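Local coordinates for protein formate-dependent phosphoribosylglycinamide formyltransferase (Mycobacterium tuberculosis H37Rv, PDB 6KHR) that belongs to the ATP-grasp superfamily of enzymes, at residues S344-N352 and A402-A410; L134-P145 and I276-L284. All coordinates share one frame; numbering follows the deposited sequence.

Contact 1: residues S344-N352 and A402-A410; sequences SPGAARVIN and ARERAREVA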
ATOM      1  N   SER A 344      -8.533 -11.032  -3.782  1.00 40.70           N
ATOM      2  CA  SER A 344      -9.850 -11.014  -4.399  1.00 42.06           C
ATOM      3  C   SER A 344      -9.695 -10.476  -5.823  1.00 39.97           C
ATOM      4  O   SER A 344      -8.723  -9.772  -6.112  1.00 31.50           O
ATOM      5  CB  SER A 344     -10.826 -10.146  -3.593  1.00 32.96           C
ATOM      6  OG  SER A 344     -11.620  -9.330  -4.430  1.00 39.61           O
ATOM      7  N   PRO A 345     -10.619 -10.806  -6.729  1.00 32.34           N
ATOM      8  CA  PRO A 345     -10.592 -10.165  -8.055  1.00 26.61           C
ATOM      9  C   PRO A 345     -10.621  -8.645  -7.925  1.00 28.77           C
ATOM     10  O   PRO A 345     -11.149  -8.092  -6.951  1.00 26.59           O
ATOM     11  CB  PRO A 345     -11.856 -10.702  -8.745  1.00 26.51           C
ATOM     12  CG  PRO A 345     -12.181 -12.032  -8.014  1.00 26.83           C
ATOM     13  CD  PRO A 345     -11.716 -11.788  -6.575  1.00 28.32           C
ATOM     14  N   GLY A 346     -10.037  -7.952  -8.910  1.00 28.22           N
ATOM     15  CA  GLY A 346     -10.004  -6.504  -8.866  1.00 26.05           C
ATOM     16  C   GLY A 346      -9.852  -5.909 -10.246  1.00 30.82           C
ATOM     17  O   GLY A 346      -9.597  -6.614 -11.216  1.00 38.27           O
ATOM     18  N   ALA A 347     -10.019  -4.591 -10.325  1.00 26.14           N
ATOM     19  CA  ALA A 347      -9.744  -3.874 -11.564  1.00 32.53           C
ATOM     20  C   ALA A 347      -9.203  -2.499 -11.236  1.00 32.01           C
ATOM     21  O   ALA A 347      -9.385  -1.979 -10.134  1.00 26.44           O
ATOM     22  CB  ALA A 347     -10.985  -3.726 -12.457  1.00 28.74           C
ATOM     23  N   ALA A 348      -8.542  -1.904 -12.213  1.00 28.51           N
ATOM     24  CA  ALA A 348      -7.985  -0.583 -12.009  1.00 29.11           C
ATOM     25  C   ALA A 348      -8.126   0.230 -13.282  1.00 32.91           C
ATOM     26  O   ALA A 348      -8.239  -0.299 -14.389  1.00 31.72           O
ATOM     27  CB  ALA A 348      -6.512  -0.649 -11.583  1.00 26.25           C
ATOM     28  N   ARG A 349      -8.095   1.535 -13.107  1.00 38.24           N
ATOM     29  CA  ARG A 349      -8.138   2.449 -14.229  1.00 41.54           C
ATOM     30  C   ARG A 349      -7.123   3.534 -13.942  1.00 37.21           C
ATOM     31  O   ARG A 349      -7.254   4.253 -12.945  1.00 44.35           O
ATOM     32  CB  ARG A 349      -9.542   3.021 -14.420  1.00 44.78           C
ATOM     33  CG  ARG A 349     -10.354   2.179 -15.370  1.00 46.45           C
ATOM     34  CD  ARG A 349     -11.795   2.580 -15.439  1.00 47.11           C
ATOM     35  NE  ARG A 349     -12.552   1.559 -16.151  1.00 53.65           N
ATOM     36  CZ  ARG A 349     -12.970   1.680 -17.404  1.00 49.25           C
ATOM     37  NH1 ARG A 349     -12.726   2.800 -18.065  1.00 41.71           N
ATOM     38  NH2 ARG A 349     -13.650   0.694 -17.976  1.00 64.64           N
ATOM     39  N   VAL A 350      -6.089   3.615 -14.771  1.00 37.82           N
ATOM     40  CA  VAL A 350      -5.087   4.658 -14.636  1.00 51.06           C
ATOM     41  C   VAL A 350      -5.494   5.808 -15.541  1.00 54.44           C
ATOM     42  O   VAL A 350      -5.528   5.655 -16.764  1.00 52.71           O
ATOM     43  CB  VAL A 350      -3.678   4.147 -14.970  1.00 55.98           C
ATOM     44  CG1 VAL A 350      -2.666   5.281 -14.829  1.00 50.56           C
ATOM     45  CG2 VAL A 350      -3.295   2.984 -14.055  1.00 48.54           C
ATOM     46  N   ILE A 351      -5.813   6.951 -14.928  1.00 59.65           N
ATOM     47  CA  ILE A 351      -6.164   8.189 -15.607  1.00 59.69           C
ATOM     48  C   ILE A 351      -4.903   9.009 -15.845  1.00 77.14           C
ATOM     49  O   ILE A 351      -4.015   9.048 -14.989  1.00 68.78           O
ATOM     50  CB  ILE A 351      -7.185   8.964 -14.759  1.00 59.22           C
ATOM     51  CG1 ILE A 351      -8.497   8.174 -14.649  1.00 62.79           C
ATOM     52  CG2 ILE A 351      -7.433  10.344 -15.319  1.00 58.65           C
ATOM     53  CD1 ILE A 351      -8.887   7.802 -13.222  1.00 60.06           C
ATOM     54  N   ASN A 352      -4.814   9.664 -17.005  1.00103.20           N
ATOM     55  CA  ASN A 352      -3.665  10.524 -17.325  1.00107.99           C
ATOM     56  C   ASN A 352      -4.070  11.910 -17.825  1.00106.94           C
ATOM     57  O   ASN A 352      -3.429  12.465 -18.725  1.00106.47           O
ATOM     58  CB  ASN A 352      -2.775   9.862 -18.378  1.00111.64           C
ATOM     59  CG  ASN A 352      -2.308   8.494 -17.953  1.00115.47           C
ATOM     60  OD1 ASN A 352      -1.302   8.356 -17.257  1.00118.89           O
ATOM     61  ND2 ASN A 352      -3.036   7.464 -18.375  1.00111.47           N
ATOM     62  N   ALA A 402     -15.898  -6.143 -10.542  1.00 44.89           N
ATOM     63  CA  ALA A 402     -14.770  -5.294 -10.196  1.00 39.34           C
ATOM     64  C   ALA A 402     -14.462  -4.292 -11.311  1.00 36.81           C
ATOM     65  O   ALA A 402     -14.119  -3.135 -11.031  1.00 39.69           O
ATOM     66  CB  ALA A 402     -13.577  -6.172  -9.847  1.00 27.12           C
ATOM     67  N   ARG A 403     -14.643  -4.688 -12.570  1.00 27.64           N
ATOM     68  CA  ARG A 403     -14.434  -3.729 -13.653  1.00 33.22           C
ATOM     69  C   ARG A 403     -15.549  -2.692 -13.710  1.00 36.38           C
ATOM     70  O   ARG A 403     -15.285  -1.508 -13.956  1.00 37.82           O
ATOM     71  CB  ARG A 403     -14.304  -4.451 -14.993  1.00 27.64           C
ATOM     72  CG  ARG A 403     -13.038  -5.256 -15.095  1.00 31.45           C
ATOM     73  CD  ARG A 403     -12.981  -6.042 -16.355  1.00 36.34           C
ATOM     74  NE  ARG A 403     -12.919  -5.158 -17.513  1.00 36.47           N
ATOM     75  CZ  ARG A 403     -12.896  -5.585 -18.772  1.00 36.58           C
ATOM     76  NH1 ARG A 403     -12.931  -6.882 -19.040  1.00 40.09           N
ATOM     77  NH2 ARG A 403     -12.843  -4.714 -19.762  1.00 32.99           N
ATOM     78  N   GLU A 404     -16.797  -3.106 -13.459  1.00 32.58           N
ATOM     79  CA  GLU A 404     -17.895  -2.147 -13.503  1.00 33.07           C
ATOM     80  C   GLU A 404     -17.771  -1.107 -12.386  1.00 40.77           C
ATOM     81  O   GLU A 404     -18.000   0.085 -12.611  1.00 41.14           O
ATOM     82  CB  GLU A 404     -19.228  -2.878 -13.430  1.00 37.82           C
ATOM     83  CG  GLU A 404     -20.414  -2.047 -13.915  1.00 60.39           C
ATOM     84  CD  GLU A 404     -21.256  -1.485 -12.779  1.00 97.91           C
ATOM     85  OE1 GLU A 404     -22.370  -0.981 -13.059  1.00118.34           O
ATOM     86  OE2 GLU A 404     -20.812  -1.546 -11.608  1.00106.59           O
ATOM     87  N   ARG A 405     -17.376  -1.538 -11.187  1.00 37.19           N
ATOM     88  CA  ARG A 405     -17.166  -0.598 -10.089  1.00 38.42           C
ATOM     89  C   ARG A 405     -16.031   0.366 -10.389  1.00 40.17           C
ATOM     90  O   ARG A 405     -16.116   1.558 -10.051  1.00 36.45           O
ATOM     91  CB  ARG A 405     -16.859  -1.353  -8.805  1.00 34.59           C
ATOM     92  CG  ARG A 405     -17.917  -2.261  -8.371  1.00 29.61           C
ATOM     93  CD  ARG A 405     -17.430  -3.196  -7.288  1.00 33.95           C
ATOM     94  NE  ARG A 405     -18.591  -3.651  -6.540  1.00 37.76           N
ATOM     95  CZ  ARG A 405     -18.555  -4.478  -5.508  1.00 38.83           C
ATOM     96  NH1 ARG A 405     -17.396  -4.941  -5.079  1.00 38.22           N
ATOM     97  NH2 ARG A 405     -19.679  -4.820  -4.896  1.00 36.23           N
ATOM     98  N   ALA A 406     -14.939  -0.137 -10.980  1.00 38.02           N
ATOM     99  CA  ALA A 406     -13.797   0.727 -11.259  1.00 36.79           C
ATOM    100  C   ALA A 406     -14.147   1.748 -12.322  1.00 42.06           C
ATOM    101  O   ALA A 406     -13.735   2.909 -12.234  1.00 43.10           O
ATOM    102  CB  ALA A 406     -12.578  -0.095 -11.672  1.00 27.82           C
ATOM    103  N   ARG A 407     -14.937   1.351 -13.319  1.00 29.27           N
ATOM    104  CA  ARG A 407     -15.351   2.333 -14.308  1.00 29.92           C
ATOM    105  C   ARG A 407     -16.253   3.382 -13.655  1.00 44.25           C
ATOM    106  O   ARG A 407     -16.174   4.568 -13.995  1.00 39.63           O
ATOM    107  CB  ARG A 407     -16.008   1.611 -15.479  1.00 30.16           C
ATOM    108  CG  ARG A 407     -16.750   2.458 -16.460  1.00 37.74           C
ATOM    109  CD  ARG A 407     -18.052   1.771 -16.837  1.00 52.08           C
ATOM    110  NE  ARG A 407     -17.921   0.964 -18.043  1.00 59.80           N
ATOM    111  CZ  ARG A 407     -18.267   1.385 -19.258  1.00 86.55           C
ATOM    112  NH1 ARG A 407     -18.774   2.602 -19.422  1.00 93.58           N
ATOM    113  NH2 ARG A 407     -18.112   0.589 -20.310  1.00 95.43           N
ATOM    114  N   GLU A 408     -17.059   2.977 -12.663  1.00 42.16           N
ATOM    115  CA  GLU A 408     -17.864   3.941 -11.927  1.00 39.09           C
ATOM    116  C   GLU A 408     -16.977   4.889 -11.126  1.00 45.03           C
ATOM    117  O   GLU A 408     -17.094   6.111 -11.254  1.00 41.20           O
ATOM    118  CB  GLU A 408     -18.865   3.216 -11.029  1.00 55.27           C
ATOM    119  CG  GLU A 408     -20.282   3.161 -11.607  1.00 83.15           C
ATOM    120  CD  GLU A 408     -21.173   2.090 -10.969  1.00107.51           C
ATOM    121  OE1 GLU A 408     -20.658   1.208 -10.243  1.00113.45           O
ATOM    122  OE2 GLU A 408     -22.403   2.131 -11.198  1.00114.92           O
ATOM    123  N   VAL A 409     -16.040   4.339 -10.343  1.00 48.10           N
ATOM    124  CA  VAL A 409     -15.109   5.179  -9.586  1.00 47.64           C
ATOM    125  C   VAL A 409     -14.424   6.191 -10.500  1.00 47.70           C
ATOM    126  O   VAL A 409     -14.354   7.390 -10.193  1.00 30.77           O
ATOM    127  CB  VAL A 409     -14.067   4.312  -8.859  1.00 46.69           C
ATOM    128  CG1 VAL A 409     -13.049   5.210  -8.192  1.00 34.97           C
ATOM    129  CG2 VAL A 409     -14.740   3.405  -7.838  1.00 45.72           C
ATOM    130  N   ALA A 410     -13.902   5.712 -11.638  1.00 38.31           N
ATOM    131  CA  ALA A 410     -13.203   6.598 -12.566  1.00 34.86           C
ATOM    132  C   ALA A 410     -14.149   7.631 -13.155  1.00 43.79           C
ATOM    133  O   ALA A 410     -13.794   8.807 -13.295  1.00 43.00           O
ATOM    134  CB  ALA A 410     -12.545   5.787 -13.682  1.00 30.10           C
TER
HETATM  135  O   HOH W   1     -12.694  -0.812 -15.146  1.00 47.86           O

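Contact 2: residues L134-P145 and I276-L284; sequences LRRLAADQLGLP and IAARIVKAL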
ATOM      1  N   LEU A 134      16.127  -6.967 -27.803  1.00 50.36           N
ATOM      2  CA  LEU A 134      15.267  -7.775 -26.953  1.00 45.15           C
ATOM      3  C   LEU A 134      14.382  -8.693 -27.791  1.00 46.47           C
ATOM      4  O   LEU A 134      14.180  -9.867 -27.442  1.00 33.31           O
ATOM      5  CB  LEU A 134      14.426  -6.873 -26.037  1.00 39.02           C
ATOM      6  CG  LEU A 134      13.539  -7.693 -25.097  1.00 41.44           C
ATOM      7  CD1 LEU A 134      14.400  -8.278 -24.008  1.00 49.71           C
ATOM      8  CD2 LEU A 134      12.403  -6.862 -24.509  1.00 40.79           C
ATOM      9  N   ARG A 135      13.846  -8.177 -28.901  1.00 51.29           N
ATOM     10  CA  ARG A 135      13.103  -9.035 -29.819  1.00 56.77           C
ATOM     11  C   ARG A 135      13.985 -10.177 -30.311  1.00 63.66           C
ATOM     12  O   ARG A 135      13.600 -11.350 -30.232  1.00 71.50           O
ATOM     13  CB  ARG A 135      12.566  -8.221 -30.998  1.00 59.46           C
ATOM     14  CG  ARG A 135      11.107  -7.865 -30.891  1.00 72.45           C
ATOM     15  CD  ARG A 135      10.216  -9.101 -30.936  1.00 80.51           C
ATOM     16  NE  ARG A 135       8.907  -8.828 -30.342  1.00 85.85           N
ATOM     17  CZ  ARG A 135       7.821  -8.509 -31.038  1.00 93.35           C
ATOM     18  NH1 ARG A 135       7.888  -8.428 -32.362  1.00 94.39           N
ATOM     19  NH2 ARG A 135       6.667  -8.280 -30.420  1.00 96.07           N
ATOM     20  N   ARG A 136      15.192  -9.846 -30.789  1.00 59.83           N
ATOM     21  CA  ARG A 136      16.100 -10.866 -31.302  1.00 58.77           C
ATOM     22  C   ARG A 136      16.529 -11.828 -30.204  1.00 55.25           C
ATOM     23  O   ARG A 136      16.743 -13.014 -30.474  1.00 53.13           O
ATOM     24  CB  ARG A 136      17.316 -10.210 -31.949  1.00 51.08           C
ATOM     25  N   LEU A 137      16.639 -11.350 -28.963  1.00 52.79           N
ATOM     26  CA  LEU A 137      16.888 -12.260 -27.852  1.00 49.95           C
ATOM     27  C   LEU A 137      15.700 -13.198 -27.635  1.00 56.75           C
ATOM     28  O   LEU A 137      15.866 -14.404 -27.394  1.00 52.84           O
ATOM     29  CB  LEU A 137      17.184 -11.460 -26.579  1.00 49.40           C
ATOM     30  CG  LEU A 137      17.191 -12.325 -25.313  1.00 51.84           C
ATOM     31  CD1 LEU A 137      18.375 -13.288 -25.367  1.00 52.45           C
ATOM     32  CD2 LEU A 137      17.205 -11.506 -24.026  1.00 55.19           C
ATOM     33  N   ALA A 138      14.488 -12.668 -27.717  1.00 54.18           N
ATOM     34  CA  ALA A 138      13.319 -13.483 -27.413  1.00 56.05           C
ATOM     35  C   ALA A 138      13.068 -14.512 -28.503  1.00 55.72           C
ATOM     36  O   ALA A 138      12.899 -15.708 -28.225  1.00 36.00           O
ATOM     37  CB  ALA A 138      12.098 -12.585 -27.228  1.00 52.03           C
ATOM     38  N   ALA A 139      13.050 -14.063 -29.753  1.00 54.22           N
ATOM     39  CA  ALA A 139      12.675 -14.908 -30.874  1.00 48.85           C
ATOM     40  C   ALA A 139      13.816 -15.770 -31.394  1.00 49.50           C
ATOM     41  O   ALA A 139      13.571 -16.887 -31.854  1.00 43.49           O
ATOM     42  CB  ALA A 139      12.122 -14.044 -32.011  1.00 43.81           C
ATOM     43  N   ASP A 140      15.057 -15.298 -31.343  1.00 56.62           N
ATOM     44  CA  ASP A 140      16.148 -16.040 -31.975  1.00 53.55           C
ATOM     45  C   ASP A 140      16.920 -16.906 -30.982  1.00 49.88           C
ATOM     46  O   ASP A 140      16.965 -18.126 -31.133  1.00 53.51           O
ATOM     47  CB  ASP A 140      17.067 -15.070 -32.714  1.00 65.52           C
ATOM     48  CG  ASP A 140      16.319 -14.269 -33.761  1.00 79.91           C
ATOM     49  OD1 ASP A 140      15.289 -14.777 -34.255  1.00 82.16           O
ATOM     50  OD2 ASP A 140      16.742 -13.137 -34.081  1.00 85.20           O
ATOM     51  N   GLN A 141      17.496 -16.305 -29.946  1.00 47.31           N
ATOM     52  CA  GLN A 141      18.284 -17.079 -28.991  1.00 53.86           C
ATOM     53  C   GLN A 141      17.396 -18.007 -28.170  1.00 47.32           C
ATOM     54  O   GLN A 141      17.587 -19.224 -28.155  1.00 49.77           O
ATOM     55  CB  GLN A 141      19.089 -16.135 -28.094  1.00 61.52           C
ATOM     56  CG  GLN A 141      19.985 -15.193 -28.893  1.00 77.95           C
ATOM     57  CD  GLN A 141      20.620 -14.120 -28.035  1.00 88.60           C
ATOM     58  OE1 GLN A 141      20.937 -14.347 -26.862  1.00 99.90           O
ATOM     59  NE2 GLN A 141      20.799 -12.937 -28.613  1.00 76.77           N
ATOM     60  N   LEU A 142      16.438 -17.446 -27.452  1.00 59.42           N
ATOM     61  CA  LEU A 142      15.358 -18.273 -26.951  1.00 64.04           C
ATOM     62  C   LEU A 142      14.417 -18.572 -28.112  1.00 69.58           C
ATOM     63  O   LEU A 142      14.431 -17.899 -29.145  1.00 87.51           O
ATOM     64  CB  LEU A 142      14.644 -17.561 -25.798  1.00 56.34           C
ATOM     65  CG  LEU A 142      15.655 -16.824 -24.898  1.00 54.58           C
ATOM     66  CD1 LEU A 142      14.993 -15.871 -23.913  1.00 50.53           C
ATOM     67  CD2 LEU A 142      16.559 -17.796 -24.154  1.00 41.87           C
ATOM     68  N   GLY A 143      13.620 -19.613 -27.968  1.00 46.90           N
ATOM     69  CA  GLY A 143      12.782 -19.931 -29.107  1.00 53.14           C
ATOM     70  C   GLY A 143      11.379 -19.399 -28.963  1.00 52.51           C
ATOM     71  O   GLY A 143      10.413 -20.072 -29.329  1.00 53.91           O
ATOM     72  N   LEU A 144      11.262 -18.179 -28.436  1.00 46.03           N
ATOM     73  CA  LEU A 144       9.975 -17.701 -27.955  1.00 38.73           C
ATOM     74  C   LEU A 144       9.077 -17.328 -29.133  1.00 48.43           C
ATOM     75  O   LEU A 144       9.557 -16.789 -30.141  1.00 48.21           O
ATOM     76  CB  LEU A 144      10.165 -16.500 -27.018  1.00 49.56           C
ATOM     77  CG  LEU A 144      10.420 -16.681 -25.512  1.00 49.61           C
ATOM     78  CD1 LEU A 144      10.935 -18.068 -25.152  1.00 47.61           C
ATOM     79  CD2 LEU A 144      11.379 -15.603 -25.003  1.00 53.73           C
ATOM     80  N   PRO A 145       7.772 -17.593 -29.028  1.00 43.55           N
ATOM     81  CA  PRO A 145       6.857 -17.292 -30.134  1.00 33.91           C
ATOM     82  C   PRO A 145       6.434 -15.829 -30.096  1.00 38.87           C
ATOM     83  O   PRO A 145       6.024 -15.311 -29.056  1.00 45.13           O
ATOM     84  CB  PRO A 145       5.662 -18.214 -29.862  1.00 25.63           C
ATOM     85  CG  PRO A 145       5.611 -18.287 -28.346  1.00 36.27           C
ATOM     86  CD  PRO A 145       7.055 -18.154 -27.862  1.00 36.89           C
ATOM     87  N   ILE A 276       6.818 -19.079 -21.326  1.00 28.02           N
ATOM     88  CA  ILE A 276       7.404 -17.894 -21.967  1.00 34.23           C
ATOM     89  C   ILE A 276       7.907 -16.898 -20.926  1.00 38.33           C
ATOM     90  O   ILE A 276       9.057 -16.436 -20.988  1.00 36.70           O
ATOM     91  CB  ILE A 276       6.374 -17.223 -22.894  1.00 41.74           C
ATOM     92  CG1 ILE A 276       6.042 -18.112 -24.079  1.00 44.70           C
ATOM     93  CG2 ILE A 276       6.837 -15.831 -23.306  1.00 25.12           C
ATOM     94  CD1 ILE A 276       4.821 -17.645 -24.848  1.00 47.24           C
ATOM     95  N   ALA A 277       7.031 -16.511 -19.988  1.00 46.02           N
ATOM     96  CA  ALA A 277       7.426 -15.605 -18.910  1.00 46.69           C
ATOM     97  C   ALA A 277       8.686 -16.103 -18.202  1.00 38.55           C
ATOM     98  O   ALA A 277       9.658 -15.354 -18.041  1.00 34.12           O
ATOM     99  CB  ALA A 277       6.278 -15.432 -17.914  1.00 42.73           C
ATOM    100  N   ALA A 278       8.709 -17.388 -17.821  1.00 27.94           N
ATOM    101  CA  ALA A 278       9.846 -17.921 -17.072  1.00 36.07           C
ATOM    102  C   ALA A 278      11.127 -17.894 -17.887  1.00 40.54           C
ATOM    103  O   ALA A 278      12.216 -17.694 -17.338  1.00 42.75           O
ATOM    104  CB  ALA A 278       9.560 -19.343 -16.615  1.00 25.60           C
ATOM    105  N   ARG A 279      11.025 -18.104 -19.203  1.00 47.02           N
ATOM    106  CA  ARG A 279      12.260 -18.248 -19.970  1.00 39.07           C
ATOM    107  C   ARG A 279      12.899 -16.893 -20.273  1.00 41.00           C
ATOM    108  O   ARG A 279      14.109 -16.735 -20.113  1.00 43.55           O
ATOM    109  CB  ARG A 279      12.003 -19.070 -21.236  1.00 37.15           C
ATOM    110  CG  ARG A 279      11.572 -20.495 -20.907  1.00 58.36           C
ATOM    111  CD  ARG A 279      11.399 -21.402 -22.117  1.00 72.19           C
ATOM    112  NE  ARG A 279      12.640 -22.105 -22.392  1.00 84.16           N
ATOM    113  CZ  ARG A 279      13.569 -21.647 -23.217  1.00105.32           C
ATOM    114  NH1 ARG A 279      13.371 -20.498 -23.847  1.00114.05           N
ATOM    115  NH2 ARG A 279      14.692 -22.327 -23.418  1.00115.14           N
ATOM    116  N   ILE A 280      12.123 -15.885 -20.665  1.00 39.26           N
ATOM    117  CA  ILE A 280      12.734 -14.572 -20.859  1.00 49.80           C
ATOM    118  C   ILE A 280      13.313 -14.048 -19.548  1.00 50.44           C
ATOM    119  O   ILE A 280      14.361 -13.384 -19.544  1.00 37.88           O
ATOM    120  CB  ILE A 280      11.740 -13.564 -21.474  1.00 39.05           C
ATOM    121  CG1 ILE A 280      12.474 -12.306 -21.923  1.00 33.11           C
ATOM    122  CG2 ILE A 280      10.687 -13.155 -20.487  1.00 31.17           C
ATOM    123  CD1 ILE A 280      13.381 -12.550 -23.074  1.00 36.15           C
ATOM    124  N   VAL A 281      12.684 -14.365 -18.409  1.00 39.96           N
ATOM    125  CA  VAL A 281      13.158 -13.788 -17.159  1.00 50.43           C
ATOM    126  C   VAL A 281      14.461 -14.445 -16.735  1.00 57.35           C
ATOM    127  O   VAL A 281      15.383 -13.765 -16.264  1.00 57.92           O
ATOM    128  CB  VAL A 281      12.087 -13.868 -16.054  1.00 51.72           C
ATOM    129  CG1 VAL A 281      12.728 -13.678 -14.666  1.00 34.60           C
ATOM    130  CG2 VAL A 281      11.020 -12.790 -16.275  1.00 45.59           C
ATOM    131  N   LYS A 282      14.578 -15.770 -16.911  1.00 56.37           N
ATOM    132  CA  LYS A 282      15.827 -16.437 -16.541  1.00 54.66           C
ATOM    133  C   LYS A 282      16.980 -16.014 -17.446  1.00 42.74           C
ATOM    134  O   LYS A 282      18.121 -15.964 -16.990  1.00 43.91           O
ATOM    135  CB  LYS A 282      15.674 -17.959 -16.559  1.00 56.46           C
ATOM    136  CG  LYS A 282      15.117 -18.554 -15.268  1.00 70.43           C
ATOM    137  CD  LYS A 282      15.167 -20.080 -15.296  1.00 90.60           C
ATOM    138  CE  LYS A 282      14.806 -20.685 -13.941  1.00 94.87           C
ATOM    139  NZ  LYS A 282      14.526 -22.148 -14.028  1.00 91.98           N
ATOM    140  N   ALA A 283      16.701 -15.662 -18.704  1.00 34.77           N
ATOM    141  CA  ALA A 283      17.762 -15.154 -19.564  1.00 36.23           C
ATOM    142  C   ALA A 283      18.277 -13.813 -19.058  1.00 37.67           C
ATOM    143  O   ALA A 283      19.479 -13.538 -19.133  1.00 52.89           O
ATOM    144  CB  ALA A 283      17.271 -15.033 -21.007  1.00 38.29           C
ATOM    145  N   LEU A 284      17.393 -12.971 -18.530  1.00 41.27           N
ATOM    146  CA  LEU A 284      17.862 -11.713 -17.961  1.00 50.88           C
ATOM    147  C   LEU A 284      18.645 -11.948 -16.676  1.00 47.75           C
ATOM    148  O   LEU A 284      19.700 -11.339 -16.472  1.00 53.02           O
ATOM    149  CB  LEU A 284      16.685 -10.764 -17.721  1.00 57.02           C
ATOM    150  CG  LEU A 284      15.974 -10.331 -19.006  1.00 50.35           C
ATOM    151  CD1 LEU A 284      14.638  -9.674 -18.689  1.00 34.76           C
ATOM    152  CD2 LEU A 284      16.856  -9.416 -19.855  1.00 43.94           C
TER

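Contact 1: residues S344-N352 and A402-A410
A347 packs on A402 and A406, while A410 receives R349 and I351; in this way the strand of S344-N352 and the helix of A402-A410 come together. CB of A347 points at the helix and lies 3.5 Å from A402 O and 4.0 Å from A406 CB, while A402 CB sits 3.7 Å from CA of G346. Small residues suit both sides, since the axes approach to 6.8 Å and run nearly parallel, at 28°. Farther along, CD1 of I351 reaches CB of A410.

This is a helix packed on one face of an antiparallel sheet: 346-351 lies between strands 256-261 and 390-395, bonding to both through its backbone, and the chain runs from 390-395 into the helix. A347, R349 and I351 turn to the helix; A348, between the first two, points away.

The chain of R349, extended from CG to NE, runs past A410, with CD 3.7 Å from A410 CB, and alongside R407. CB of R407 stands 3.2 Å above one face of the R349 guanidinium, offset toward its rim; the R407 guanidinium is turned 46° from it. R349 NH2 and R407 NE, like charges, lie 4.3 Å apart. A water in the plane of the R349 group accepts from NE at 2.6 Å and donates to O of R403, bridging strand and helix. R403 forms a salt bridge with E258, and R349 has weak, long ion pairs to E256 and E258.

Contact 2: residues L134-P145 and I276-L284
The guanidinium of R279 meets the turn after helix 134-141 with its edge: CB of L142 lies in its plane, 3.7 Å from NH1, and CD1 of L144 approaches the same nitrogen near that plane. R279 and L142 slide past each other in opposite directions. The arginine chain bends at chi3 (92°), which brings NH1 over to the two leucines, so that the guanidinium edge lies against aliphatic carbons at the solvent-exposed border of the contact.

Deeper in, I280 is the common partner. Its CG1 is anti to the backbone N (chi1 -169°), carrying CD1 toward the first helix, where it meets CD1 of L142 at 3.8 Å and CD2 of L137 at 4.1 Å. L142 and L144 each cross I280 at about a right angle. The small A283 accepts CD1 of L142 against its methyl, also at 3.8 Å. At the far end CD1 of I276 runs up against CG of P145, at 3.6 Å. Leucine and isoleucine side chains pack here as apolar groups, while L144 N bonds back to A138 O at 3.0 Å and fastens the turn to its helix.

The two helices, at 119°, lie in the ATP-grasp region. Strand 300-307 touches both segments through L134, A138 and I276; strands 224-235 and 288-297 pack against helix 267-284, and helix 122-129 meets it at L284.

Overall arrangement
From the N terminus the chain first passes through the five-stranded parallel sheet and then enters contact 2 at helix 131-141. After a long excursion that includes strands 224-235 and 238-252, helix 267-284 returns to close that loop, 130 residues lying between the segments. Contact 1 opens later, at strand 346-351, and closes with the last helix, 399-413, after a shorter loop of 49 residues. The two loops therefore follow in series, neither nested nor crossed. Their centres are 32 Å apart, on opposite sides of the chain's centre, and their nearest atoms about 19 Å. The eight-stranded antiparallel sheet links them: 288-297 and 300-307 near contact 2, 346-351 in contact 1.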